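Local atomic coordinates of putative alcohol dehydrogenase (Sinorhizobium meliloti, PDB entry 4J6F), a protein that probably acts as an NAD(P)-dependent oxidoreductase of the medium-chain dehydrogenase family, with alcohols as its likely substrates. Residues 86-91 against 98-103; 74-79 against 151-156; 246-251 against 347-352; 227-232 against 340-345; 285-290 against 298-303. One frame throughout, in Å; residues are numbered along the deposited sequence.

Contact 1: 86-91 against 98-103; sequences GTEDDP and RRHGNT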
# COMPACT_ATOMS: atom_id res chain seq x y z
N GLY A 86 15.47 13.88 -0.37
CA GLY A 86 16.32 12.87 0.25
C GLY A 86 16.62 11.73 -0.70
O GLY A 86 16.19 11.72 -1.87
N THR A 87 17.38 10.76 -0.20
CA THR A 87 17.73 9.57 -0.97
C THR A 87 17.29 8.33 -0.21
O THR A 87 17.03 8.38 0.99
CB THR A 87 19.26 9.48 -1.24
OG1 THR A 87 19.95 9.21 -0.02
CG2 THR A 87 19.79 10.79 -1.84
N GLU A 88 17.20 7.21 -0.92
CA GLU A 88 16.85 5.92 -0.33
C GLU A 88 17.75 5.52 0.84
O GLU A 88 17.27 4.96 1.81
CB GLU A 88 16.90 4.85 -1.41
CG GLU A 88 15.88 5.04 -2.52
CD GLU A 88 16.14 4.18 -3.73
OE1 GLU A 88 15.23 4.11 -4.60
OE2 GLU A 88 17.25 3.59 -3.83
N ASP A 89 19.05 5.80 0.73
CA ASP A 89 19.99 5.47 1.80
C ASP A 89 19.97 6.49 2.93
O ASP A 89 20.09 6.12 4.09
CB ASP A 89 21.41 5.34 1.25
CG ASP A 89 21.57 4.15 0.33
OD1 ASP A 89 20.91 3.12 0.59
OD2 ASP A 89 22.35 4.25 -0.64
N ASP A 90 19.82 7.76 2.58
CA ASP A 90 19.82 8.85 3.55
C ASP A 90 18.63 9.80 3.32
O ASP A 90 18.63 10.57 2.36
CB ASP A 90 21.14 9.62 3.51
CG ASP A 90 21.30 10.60 4.66
OD1 ASP A 90 20.36 10.75 5.48
OD2 ASP A 90 22.37 11.23 4.73
N PRO A 91 17.63 9.75 4.21
CA PRO A 91 16.40 10.50 4.02
C PRO A 91 16.57 11.99 4.28
O PRO A 91 15.64 12.78 4.05
CB PRO A 91 15.44 9.88 5.06
CG PRO A 91 16.16 8.74 5.69
CD PRO A 91 17.62 9.02 5.49
N ARG A 98 13.91 13.30 -8.64
CA ARG A 98 14.31 12.32 -9.62
C ARG A 98 15.59 11.65 -9.18
O ARG A 98 16.65 11.87 -9.76
CB ARG A 98 14.42 12.92 -11.01
CG ARG A 98 13.96 11.95 -12.08
CD ARG A 98 13.59 12.68 -13.35
NE ARG A 98 12.93 11.80 -14.30
CZ ARG A 98 13.55 11.02 -15.19
NH1 ARG A 98 12.83 10.25 -16.00
NH2 ARG A 98 14.88 11.01 -15.26
N ARG A 99 15.48 10.81 -8.14
CA ARG A 99 16.64 10.21 -7.49
C ARG A 99 17.54 9.40 -8.43
O ARG A 99 18.74 9.33 -8.20
CB ARG A 99 16.21 9.34 -6.31
CG ARG A 99 15.58 10.08 -5.14
CD ARG A 99 14.82 9.12 -4.24
NE ARG A 99 14.52 9.64 -2.90
CZ ARG A 99 13.95 8.93 -1.92
NH1 ARG A 99 13.58 7.65 -2.13
NH2 ARG A 99 13.71 9.49 -0.74
N HIS A 100 16.98 8.80 -9.48
CA HIS A 100 17.77 7.86 -10.28
C HIS A 100 18.02 8.27 -11.73
O HIS A 100 18.58 7.50 -12.51
CB HIS A 100 17.18 6.45 -10.17
CG HIS A 100 17.19 5.91 -8.78
ND1 HIS A 100 18.32 5.38 -8.20
CD2 HIS A 100 16.22 5.86 -7.83
CE1 HIS A 100 18.05 5.01 -6.96
NE2 HIS A 100 16.78 5.29 -6.71
N GLY A 101 17.65 9.49 -12.08
CA GLY A 101 17.96 10.05 -13.39
C GLY A 101 17.94 11.55 -13.23
O GLY A 101 16.92 12.19 -13.52
N ASN A 102 19.03 12.10 -12.73
CA ASN A 102 19.07 13.54 -12.46
C ASN A 102 19.15 14.38 -13.74
O ASN A 102 20.23 14.60 -14.28
CB ASN A 102 20.16 13.91 -11.47
CG ASN A 102 20.08 15.36 -11.04
OD1 ASN A 102 19.08 16.04 -11.31
ND2 ASN A 102 21.12 15.85 -10.37
N THR A 103 17.98 14.85 -14.18
CA THR A 103 17.83 15.69 -15.37
C THR A 103 17.74 17.18 -15.01
O THR A 103 17.59 18.05 -15.89
CB THR A 103 16.56 15.29 -16.16
OG1 THR A 103 15.44 15.34 -15.28
CG2 THR A 103 16.69 13.91 -16.77
O HOH W 1 13.29 6.48 -5.03
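R99 and H100 reach from a type I turn (R98 to G101) across to G86, T87 and E88. The R99 side chain runs extended from CG to NE. Its CG lies beside the backbone N (chi1 -66°), and the chain leads straight to the loop 86-91. There R99 NE donates to G86 O at 2.9 Å. The donor sits above the carbonyl plane, not on a lone pair. T87 C and E88 N lie over one face of the guanidinium, T87 C 3.7 Å above its plane. E88 also has an extended chain. Its CG passes R99 NH1 at 3.5 Å, and its carboxylate plane stands nearly perpendicular to the guanidinium. E88 OE1 takes a hydrogen bond from H100 NE2 at 2.9 Å, coming from above the carboxylate plane. A water joins E88 OE1 to R99 NH1. The other bonds of R99 lie outside: NH2 meets Y85 O of its own chain and forms a salt bridge with D314 of the second subunit, and NH1 is hydrogen-bonded to T317 of the second subunit. Replacing R99 with alanine would probably leave G86 O without this donor and D314 of the second subunit without this countercharge. The carboxylate of E88 may favour a protonated H100. The chemistry is thus mainly polar and charged, and it ties a surface loop to itself and to the partner subunit at once.

Contact 2: 74-79 against 151-156; sequences NNTDVW and IDYMGH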
# COMPACT_ATOMS: atom_id res chain seq x y z
N ASN A 74 3.57 25.42 -7.06
CA ASN A 74 3.38 24.11 -6.42
C ASN A 74 4.48 23.77 -5.42
O ASN A 74 5.59 24.30 -5.49
CB ASN A 74 3.32 23.02 -7.49
CG ASN A 74 2.12 23.16 -8.37
OD1 ASN A 74 0.98 22.90 -7.96
ND2 ASN A 74 2.35 23.61 -9.59
N ASN A 75 4.19 22.85 -4.50
CA ASN A 75 5.18 22.43 -3.53
C ASN A 75 6.51 21.95 -4.15
O ASN A 75 7.60 22.22 -3.63
CB ASN A 75 4.58 21.36 -2.64
CG ASN A 75 3.69 21.95 -1.57
OD1 ASN A 75 3.60 23.16 -1.43
ND2 ASN A 75 3.03 21.09 -0.82
N THR A 76 6.40 21.27 -5.29
CA THR A 76 7.58 20.74 -5.93
C THR A 76 8.57 21.84 -6.31
O THR A 76 9.77 21.59 -6.32
CB THR A 76 7.19 19.86 -7.13
OG1 THR A 76 8.32 19.09 -7.53
CG2 THR A 76 6.69 20.69 -8.30
N ASP A 77 8.08 23.06 -6.59
CA ASP A 77 8.93 24.26 -6.78
C ASP A 77 9.95 24.38 -5.67
O ASP A 77 11.15 24.52 -5.90
CB ASP A 77 8.10 25.54 -6.72
CG ASP A 77 7.10 25.69 -7.86
OD1 ASP A 77 7.03 24.81 -8.76
OD2 ASP A 77 6.37 26.71 -7.84
N VAL A 78 9.41 24.35 -4.45
CA VAL A 78 10.12 24.60 -3.21
C VAL A 78 11.04 23.43 -2.92
O VAL A 78 12.24 23.60 -2.74
CB VAL A 78 9.13 24.83 -2.05
CG1 VAL A 78 9.84 24.88 -0.71
CG2 VAL A 78 8.35 26.11 -2.25
N TRP A 79 10.47 22.23 -2.89
CA TRP A 79 11.27 21.05 -2.57
C TRP A 79 12.41 20.79 -3.55
O TRP A 79 13.50 20.38 -3.12
CB TRP A 79 10.40 19.81 -2.38
CG TRP A 79 9.57 19.89 -1.13
CD1 TRP A 79 9.93 20.45 0.10
CD2 TRP A 79 8.25 19.39 -0.95
NE1 TRP A 79 8.90 20.32 1.00
CE2 TRP A 79 7.86 19.67 0.39
CE3 TRP A 79 7.36 18.72 -1.79
CZ2 TRP A 79 6.61 19.30 0.89
CZ3 TRP A 79 6.11 18.36 -1.29
CH2 TRP A 79 5.75 18.65 0.04
N ILE A 151 8.65 8.95 -15.65
CA ILE A 151 8.17 10.32 -15.79
C ILE A 151 9.17 11.37 -15.33
O ILE A 151 10.03 11.10 -14.48
CB ILE A 151 6.87 10.56 -15.01
CG1 ILE A 151 7.02 10.10 -13.56
CG2 ILE A 151 5.69 9.89 -15.71
CD1 ILE A 151 5.90 10.54 -12.65
N ASP A 152 9.03 12.56 -15.92
CA ASP A 152 9.74 13.76 -15.52
C ASP A 152 8.72 14.89 -15.70
O ASP A 152 7.55 14.63 -16.04
CB ASP A 152 10.95 13.94 -16.44
CG ASP A 152 12.06 14.76 -15.79
OD1 ASP A 152 11.80 15.51 -14.82
OD2 ASP A 152 13.21 14.65 -16.30
N TYR A 153 9.13 16.14 -15.46
CA TYR A 153 8.23 17.28 -15.75
C TYR A 153 8.92 18.56 -16.13
O TYR A 153 10.07 18.80 -15.76
CB TYR A 153 7.25 17.55 -14.60
CG TYR A 153 7.85 18.14 -13.35
CD1 TYR A 153 8.07 19.51 -13.24
CD2 TYR A 153 8.17 17.34 -12.25
CE1 TYR A 153 8.61 20.07 -12.08
CE2 TYR A 153 8.71 17.89 -11.09
CZ TYR A 153 8.93 19.24 -11.00
OH TYR A 153 9.44 19.78 -9.84
N MSE A 154 8.18 19.40 -16.84
CA MSE A 154 8.64 20.73 -17.23
C MSE A 154 8.73 21.60 -16.02
O MSE A 154 7.78 21.72 -15.26
CB MSE A 154 7.65 21.28 -18.25
CG MSE A 154 7.31 20.11 -19.14
SE MSE A 154 7.09 20.68 -21.00
CE MSE A 154 5.73 19.36 -21.50
N GLY A 155 9.89 22.22 -15.85
CA GLY A 155 10.22 22.93 -14.63
C GLY A 155 11.22 22.12 -13.82
O GLY A 155 11.82 22.63 -12.87
N HIS A 156 11.38 20.84 -14.16
CA HIS A 156 12.45 20.04 -13.58
C HIS A 156 13.44 19.49 -14.61
O HIS A 156 14.62 19.81 -14.55
CB HIS A 156 11.89 18.89 -12.74
CG HIS A 156 12.95 18.02 -12.14
ND1 HIS A 156 13.41 16.88 -12.77
CD2 HIS A 156 13.65 18.12 -11.00
CE1 HIS A 156 14.34 16.32 -12.03
NE2 HIS A 156 14.51 17.06 -10.95
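T76 and Y153 make the whole contact between residues 74-79 and 151-156, and they meet through their hydroxyls. T76 projects from the first turn of helix 75-82, and Y153 comes from strand 152-153 in the opposite direction. T76 OG1 and Y153 OH share a hydrogen bond of 2.7 Å. Either could be the donor. The T76 hydroxyl lies opposite its own backbone N (chi1 -166°), which turns OG1 to the phenol. The methyl CG2 of T76 then lies beside the phenol oxygen, 3.3 Å from Y153 OH and 3.8 Å from Y153 CZ. T76 OG1 has a second partner in Y85 OH, so two phenols share this one threonine oxygen. Other side chains pack on the Y153 ring. H156 CB lies 3.4 Å above its plane, offset toward the rim. The ring of W97 meets it nearly parallel, and F138 meets it at a slant. D152 steadies the turn behind it: D152 OD1 accepts from Y153 N at 2.8 Å and, through its syn lone pair, from H156 ND1 at 2.9 Å. A bound glycerol, probably from crystallisation, lies about 3 Å from the Y153 side chain and may mark a pocket. The pairing belongs to the GroES-like domain of medium-chain dehydrogenases, where it joins helix 75-82 to a short strand that pairs with strand 133-140 of the mixed beta sheet.

Contact 3: 246-251 against 347-352; sequences MLDIGA and KIRPLV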
# COMPACT_ATOMS: atom_id res chain seq x y z
N MSE A 246 -13.51 25.35 3.10
CA MSE A 246 -13.56 23.95 2.67
C MSE A 246 -14.97 23.60 2.31
O MSE A 246 -15.19 22.96 1.28
CB MSE A 246 -13.00 23.00 3.72
CG MSE A 246 -11.52 23.24 4.02
SE MSE A 246 -10.37 23.00 2.44
CE MSE A 246 -10.40 24.81 1.65
N LEU A 247 -15.93 24.03 3.13
CA LEU A 247 -17.34 23.88 2.78
C LEU A 247 -17.65 24.51 1.40
O LEU A 247 -18.41 23.95 0.60
CB LEU A 247 -18.23 24.48 3.87
CG LEU A 247 -18.27 23.75 5.22
CD1 LEU A 247 -19.12 24.50 6.24
CD2 LEU A 247 -18.75 22.30 5.10
N ASP A 248 -17.02 25.64 1.12
CA ASP A 248 -17.28 26.35 -0.12
C ASP A 248 -16.84 25.58 -1.36
O ASP A 248 -17.42 25.74 -2.43
CB ASP A 248 -16.61 27.72 -0.11
CG ASP A 248 -17.42 28.77 -0.82
OD1 ASP A 248 -18.30 28.41 -1.63
OD2 ASP A 248 -17.18 29.97 -0.57
N ILE A 249 -15.81 24.75 -1.23
CA ILE A 249 -15.34 24.00 -2.39
C ILE A 249 -15.90 22.59 -2.47
O ILE A 249 -15.52 21.84 -3.37
CB ILE A 249 -13.80 24.01 -2.51
CG1 ILE A 249 -13.16 23.26 -1.34
CG2 ILE A 249 -13.28 25.44 -2.59
CD1 ILE A 249 -11.68 23.00 -1.52
N GLY A 250 -16.82 22.24 -1.56
CA GLY A 250 -17.61 21.00 -1.66
C GLY A 250 -17.41 19.94 -0.60
O GLY A 250 -17.94 18.83 -0.73
N ALA A 251 -16.66 20.24 0.47
CA ALA A 251 -16.47 19.28 1.56
C ALA A 251 -17.80 19.00 2.23
O ALA A 251 -18.61 19.90 2.40
CB ALA A 251 -15.47 19.79 2.58
N LYS A 347 -17.02 20.61 -13.92
CA LYS A 347 -17.27 19.75 -12.77
C LYS A 347 -16.32 20.13 -11.64
O LYS A 347 -16.56 19.78 -10.49
CB LYS A 347 -17.15 18.26 -13.12
CG LYS A 347 -18.11 17.78 -14.19
CD LYS A 347 -18.41 16.29 -14.09
CE LYS A 347 -19.65 15.95 -14.92
NZ LYS A 347 -20.14 14.54 -14.76
N ILE A 348 -15.22 20.81 -11.97
CA ILE A 348 -14.37 21.47 -10.97
C ILE A 348 -14.22 22.95 -11.33
O ILE A 348 -14.50 23.33 -12.47
CB ILE A 348 -12.98 20.82 -10.84
CG1 ILE A 348 -12.25 20.82 -12.19
CG2 ILE A 348 -13.10 19.44 -10.23
CD1 ILE A 348 -10.86 20.22 -12.17
N ARG A 349 -13.79 23.78 -10.38
CA ARG A 349 -13.63 25.21 -10.62
C ARG A 349 -12.27 25.78 -10.15
O ARG A 349 -11.66 25.24 -9.22
CB ARG A 349 -14.82 26.00 -10.05
CG ARG A 349 -15.00 25.92 -8.54
CD ARG A 349 -16.18 26.77 -8.08
NE ARG A 349 -16.34 26.77 -6.62
CZ ARG A 349 -15.79 27.68 -5.80
NH1 ARG A 349 -15.03 28.65 -6.29
NH2 ARG A 349 -16.00 27.61 -4.49
N PRO A 350 -11.79 26.86 -10.78
CA PRO A 350 -10.47 27.37 -10.40
C PRO A 350 -10.50 28.04 -9.03
O PRO A 350 -11.46 28.71 -8.69
CB PRO A 350 -10.17 28.40 -11.49
CG PRO A 350 -11.52 28.92 -11.87
CD PRO A 350 -12.45 27.74 -11.77
N LEU A 351 -9.44 27.85 -8.26
CA LEU A 351 -9.33 28.47 -6.95
C LEU A 351 -8.15 29.44 -6.92
O LEU A 351 -7.01 29.05 -6.66
CB LEU A 351 -9.18 27.39 -5.88
CG LEU A 351 -10.27 26.32 -5.92
CD1 LEU A 351 -9.92 25.14 -5.03
CD2 LEU A 351 -11.61 26.94 -5.55
N VAL A 352 -8.41 30.70 -7.22
CA VAL A 352 -7.30 31.64 -7.26
C VAL A 352 -7.09 32.27 -5.88
O VAL A 352 -7.91 33.07 -5.43
CB VAL A 352 -7.46 32.70 -8.36
CG1 VAL A 352 -6.29 33.67 -8.32
CG2 VAL A 352 -7.52 32.03 -9.71
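The C-terminal end of helix 243-248, closed by a Schellman motif at G250, presents D248 and I249 to R349 and L351. In that motif A251 N bonds to M246 O and G250 N bonds to L247 O. M246 O also accepts from I249 N, from the opposite face of its plane. G250 has a positive phi (116°). A CB at this residue would collide with the carbonyl oxygen of I249. The R349 side chain reaches the helix end. It is extended from CG to NE and carries the guanidinium out to the last turn. R349 NH2 donates to D248 O at 3.1 Å. The oxygen lies in the guanidinium plane, at its edge, but the nitrogen stands well above the carbonyl plane. The same R349 NH2 is 3.8 Å from D248 OD1, a long salt bridge. One nitrogen thus faces both a helix-end carbonyl and a carboxylate. Beside this polar pair is an apolar one. I249 CG2 touches L351 CD2 at 3.7 Å, the two side chains crossing at about a right angle. I249 CG2 also lies 4.0 Å from R349 NH2, so the branch touches both partners. Helix 218-229 backs the contact: Q225 packs on L351 and accepts from R349 N, and S221 touches I249. Residues 347-352 follow helix 333-344 and lead into strand 352-357; just before it, the backbone of L351 is hydrogen-bonded to K376 of strand 376-380.

Contact 4: 227-232 against 340-345; sequences ARARGA and VRYIEE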
# COMPACT_ATOMS: atom_id res chain seq x y z
N ALA A 227 -13.08 14.54 -5.79
CA ALA A 227 -13.98 13.62 -5.11
C ALA A 227 -15.44 13.87 -5.49
O ALA A 227 -16.19 12.93 -5.81
CB ALA A 227 -13.81 13.72 -3.61
N ARG A 228 -15.85 15.14 -5.47
CA ARG A 228 -17.21 15.48 -5.83
C ARG A 228 -17.48 15.12 -7.29
O ARG A 228 -18.53 14.56 -7.61
CB ARG A 228 -17.46 16.96 -5.58
CG ARG A 228 -17.67 17.29 -4.13
CD ARG A 228 -18.92 16.62 -3.61
NE ARG A 228 -19.12 16.91 -2.20
CZ ARG A 228 -20.00 16.30 -1.41
NH1 ARG A 228 -20.78 15.35 -1.89
NH2 ARG A 228 -20.08 16.65 -0.14
N ALA A 229 -16.51 15.40 -8.15
CA ALA A 229 -16.63 15.17 -9.60
C ALA A 229 -16.96 13.74 -9.97
O ALA A 229 -17.53 13.50 -11.03
CB ALA A 229 -15.35 15.60 -10.30
N ARG A 230 -16.60 12.79 -9.11
CA ARG A 230 -16.77 11.37 -9.41
C ARG A 230 -17.85 10.74 -8.52
O ARG A 230 -18.09 9.54 -8.59
CB ARG A 230 -15.42 10.63 -9.36
CG ARG A 230 -15.05 10.03 -8.01
CD ARG A 230 -13.57 9.80 -7.76
NE ARG A 230 -12.69 9.82 -8.92
CZ ARG A 230 -11.85 8.84 -9.26
NH1 ARG A 230 -11.78 7.73 -8.54
NH2 ARG A 230 -11.06 8.97 -10.32
N GLY A 231 -18.50 11.56 -7.69
CA GLY A 231 -19.63 11.12 -6.88
C GLY A 231 -19.29 10.69 -5.47
O GLY A 231 -20.12 10.11 -4.76
N ALA A 232 -18.06 10.96 -5.04
CA ALA A 232 -17.60 10.59 -3.71
C ALA A 232 -17.86 11.69 -2.69
O ALA A 232 -18.13 12.84 -3.05
CB ALA A 232 -16.13 10.23 -3.74
N VAL A 340 -8.83 17.72 -18.26
CA VAL A 340 -9.30 18.66 -19.28
C VAL A 340 -10.84 18.59 -19.35
O VAL A 340 -11.51 19.62 -19.24
CB VAL A 340 -8.64 18.42 -20.67
CG1 VAL A 340 -9.30 19.26 -21.75
CG2 VAL A 340 -7.16 18.75 -20.60
N ARG A 341 -11.37 17.38 -19.48
CA ARG A 341 -12.80 17.15 -19.56
C ARG A 341 -13.54 17.78 -18.36
O ARG A 341 -14.58 18.43 -18.54
CB ARG A 341 -13.07 15.66 -19.66
CG ARG A 341 -14.12 15.25 -20.67
CD ARG A 341 -13.82 13.88 -21.27
NE ARG A 341 -13.61 12.82 -20.26
CZ ARG A 341 -12.52 12.06 -20.18
NH1 ARG A 341 -11.52 12.21 -21.04
NH2 ARG A 341 -12.43 11.13 -19.23
N TYR A 342 -13.00 17.60 -17.15
CA TYR A 342 -13.61 18.16 -15.94
C TYR A 342 -13.68 19.68 -15.98
O TYR A 342 -14.72 20.29 -15.67
CB TYR A 342 -12.83 17.76 -14.69
CG TYR A 342 -13.13 16.38 -14.13
CD1 TYR A 342 -14.31 15.71 -14.43
CD2 TYR A 342 -12.23 15.77 -13.25
CE1 TYR A 342 -14.57 14.45 -13.90
CE2 TYR A 342 -12.49 14.52 -12.71
CZ TYR A 342 -13.66 13.86 -13.04
OH TYR A 342 -13.91 12.63 -12.50
N ILE A 343 -12.55 20.29 -16.33
CA ILE A 343 -12.47 21.73 -16.52
C ILE A 343 -13.54 22.21 -17.50
O ILE A 343 -14.26 23.18 -17.20
CB ILE A 343 -11.08 22.17 -17.00
CG1 ILE A 343 -10.05 22.03 -15.86
CG2 ILE A 343 -11.13 23.60 -17.49
CD1 ILE A 343 -8.61 21.90 -16.32
N GLU A 344 -13.67 21.52 -18.63
CA GLU A 344 -14.59 21.92 -19.71
C GLU A 344 -16.05 21.80 -19.31
O GLU A 344 -16.81 22.73 -19.48
CB GLU A 344 -14.32 21.15 -20.99
CG GLU A 344 -13.04 21.61 -21.69
CD GLU A 344 -12.72 20.79 -22.92
OE1 GLU A 344 -11.94 21.26 -23.79
OE2 GLU A 344 -13.25 19.66 -23.01
N GLU A 345 -16.42 20.65 -18.75
CA GLU A 345 -17.78 20.41 -18.25
C GLU A 345 -18.07 21.18 -16.96
O GLU A 345 -19.16 21.06 -16.41
CB GLU A 345 -18.00 18.91 -18.01
CG GLU A 345 -17.89 18.04 -19.26
CD GLU A 345 -17.62 16.57 -18.94
OE1 GLU A 345 -17.68 16.17 -17.75
OE2 GLU A 345 -17.35 15.81 -19.89
O HOH W 2 -12.63 12.30 -9.78
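The backbones of A229 and Y342 approach to 7.6 Å between CA atoms, where the last turn of helix 218-229 faces helix 333-344. A229 points its methyl at the ring of Y342. A229 CB sits over one face of the ring, 3.9 Å from its centroid and 18° off the normal, a CH-pi contact. It is offset toward the phenol end, with Y342 CZ nearest at 3.7 Å. The ring is aimed there because its CG lies beside the backbone N (chi1 -82°). R230 follows A229. Its CB lies 4.0 Å from Y342 OH. A water at the guanidinium edge accepts from R230 NE and from Y342 OH, at 3.0 Å from Y342 OH. R230 has further partners in L204 O and in E200, the latter a salt bridge. With an alanine in place of Y342, the A229 methyl would probably lose its aromatic cover and the water the phenol that donates to it. G231, at positive phi, ends the first helix in a Schellman motif. This is helix-to-helix packing between helix 218-229 of the Rossmann-type domain and helix 333-344, which follows the last strand of its parallel sheet, 324-327.

Contact 5: 285-290 against 298-303; sequences PLFNDL and GRYTTA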
# COMPACT_ATOMS: atom_id res chain seq x y z
N PRO A 285 3.34 13.44 12.17
CA PRO A 285 2.77 12.90 13.41
C PRO A 285 1.29 12.49 13.25
O PRO A 285 0.74 11.85 14.14
CB PRO A 285 2.93 14.07 14.38
CG PRO A 285 2.88 15.30 13.52
CD PRO A 285 3.27 14.91 12.11
N LEU A 286 0.67 12.82 12.13
CA LEU A 286 -0.71 12.43 11.85
C LEU A 286 -0.87 10.99 11.30
O LEU A 286 -1.95 10.41 11.35
CB LEU A 286 -1.31 13.43 10.86
CG LEU A 286 -2.62 14.13 11.21
CD1 LEU A 286 -2.42 15.08 12.39
CD2 LEU A 286 -3.11 14.88 9.98
N PHE A 287 0.22 10.43 10.78
CA PHE A 287 0.17 9.23 9.95
C PHE A 287 -0.47 8.04 10.63
O PHE A 287 -1.37 7.41 10.08
CB PHE A 287 1.58 8.85 9.49
CG PHE A 287 1.62 7.62 8.65
CD1 PHE A 287 1.17 7.64 7.34
CD2 PHE A 287 2.12 6.43 9.17
CE1 PHE A 287 1.21 6.50 6.55
CE2 PHE A 287 2.16 5.29 8.39
CZ PHE A 287 1.70 5.32 7.08
N ASN A 288 0.01 7.72 11.83
CA ASN A 288 -0.52 6.59 12.56
C ASN A 288 -2.00 6.75 12.87
O ASN A 288 -2.76 5.78 12.84
CB ASN A 288 0.27 6.34 13.85
CG ASN A 288 -0.17 5.07 14.56
OD1 ASN A 288 -0.06 3.97 14.01
ND2 ASN A 288 -0.70 5.22 15.78
N ASP A 289 -2.42 7.97 13.16
CA ASP A 289 -3.82 8.21 13.49
C ASP A 289 -4.73 7.95 12.30
O ASP A 289 -5.83 7.41 12.46
CB ASP A 289 -4.02 9.63 14.02
CG ASP A 289 -3.68 9.75 15.49
OD1 ASP A 289 -3.41 8.71 16.15
OD2 ASP A 289 -3.69 10.88 16.00
N LEU A 290 -4.25 8.32 11.12
CA LEU A 290 -5.01 8.09 9.91
C LEU A 290 -5.24 6.60 9.67
O LEU A 290 -6.35 6.19 9.31
CB LEU A 290 -4.29 8.72 8.74
CG LEU A 290 -4.25 10.23 8.78
CD1 LEU A 290 -3.27 10.72 7.73
CD2 LEU A 290 -5.63 10.81 8.55
N GLY A 298 -9.59 -0.66 4.05
CA GLY A 298 -9.56 0.69 3.52
C GLY A 298 -8.23 0.98 2.86
O GLY A 298 -7.28 0.21 3.01
N ARG A 299 -8.20 2.06 2.09
CA ARG A 299 -7.07 2.44 1.26
C ARG A 299 -6.52 3.82 1.60
O ARG A 299 -7.26 4.77 1.74
CB ARG A 299 -7.46 2.41 -0.21
CG ARG A 299 -7.96 1.07 -0.69
CD ARG A 299 -9.46 1.00 -0.60
NE ARG A 299 -10.09 1.76 -1.67
CZ ARG A 299 -11.38 2.05 -1.70
NH1 ARG A 299 -12.16 1.64 -0.73
NH2 ARG A 299 -11.88 2.74 -2.70
N TYR A 300 -5.20 3.89 1.72
CA TYR A 300 -4.52 5.11 2.07
C TYR A 300 -3.77 5.52 0.81
O TYR A 300 -3.24 4.67 0.08
CB TYR A 300 -3.54 4.81 3.22
CG TYR A 300 -2.54 5.90 3.50
CD1 TYR A 300 -1.35 5.99 2.77
CD2 TYR A 300 -2.78 6.86 4.49
CE1 TYR A 300 -0.43 6.99 3.00
CE2 TYR A 300 -1.86 7.87 4.74
CZ TYR A 300 -0.69 7.94 3.99
OH TYR A 300 0.23 8.93 4.22
N THR A 301 -3.73 6.81 0.54
CA THR A 301 -2.99 7.29 -0.61
C THR A 301 -2.30 8.62 -0.34
O THR A 301 -2.83 9.46 0.37
CB THR A 301 -3.89 7.36 -1.84
OG1 THR A 301 -3.09 7.65 -2.99
CG2 THR A 301 -4.98 8.41 -1.66
N THR A 302 -1.11 8.81 -0.90
CA THR A 302 -0.34 10.04 -0.68
C THR A 302 0.53 10.40 -1.88
O THR A 302 0.94 9.53 -2.65
CB THR A 302 0.55 9.93 0.58
OG1 THR A 302 1.28 11.15 0.77
CG2 THR A 302 1.54 8.79 0.46
N ALA A 303 0.76 11.69 -2.07
CA ALA A 303 1.75 12.19 -3.02
C ALA A 303 2.64 13.30 -2.47
O ALA A 303 3.33 13.97 -3.21
CB ALA A 303 1.09 12.63 -4.31
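Y300 is the residue of strand 299-302 that turns to helix 287-293, meeting F287 and L290. Its CB points at the helix, and the ring extends away from the backbone N (chi1 168°). Farther out, Y300 CE2 has L290 CD1 near the ring plane, 4.4 Å away, and F287 CE1 at 3.8 Å. Across the ring, Y300 CE1 is 3.9 Å from F287 CE1. Y300 CZ lies 3.5 Å from F287 CE1. The two rings form an offset edge-to-face pair: the edge of F287 is turned to the face of Y300, the centroids are 5.3 Å apart and the planes stand at 86°. Helix and strand here are parts of a beta-alpha-beta unit that starts with strand 277-280. It is the crossover connection of a Rossmann-type fold, and these side chains fill the layer between its helix and the parallel sheet. V278 touches both L290 and Y300, and L325 touches both F287 and Y300. At the tip, Y300 OH lies 3.5 Å from F287 CD1. The same oxygen is hydrogen-bonded to D280 of strand 277-280. L315 of the second subunit also packs on Y300.

Contacts 1 and 2 come first along the chain, within the GroES-like domain, contact 1 inside the loop that contact 2 spans. Their centres are 14 Å apart, and they touch through T103 with D152 and R98 with I151. Contacts 3 and 4 lie across the chain's centre from contact 1, with alternating segments and centres 11 Å apart. R228 to G250 and K347 to Y342 join them. Helices 243-248 and 218-229 each supply one side; the others come from residues 347-352 and helix 333-344. Contact 5 falls between the segments of both, in the six-stranded parallel sheet, its centre 23 Å from that of contact 3. Contacts 1 and 5 touch the second subunit, so both domains contribute to the interface.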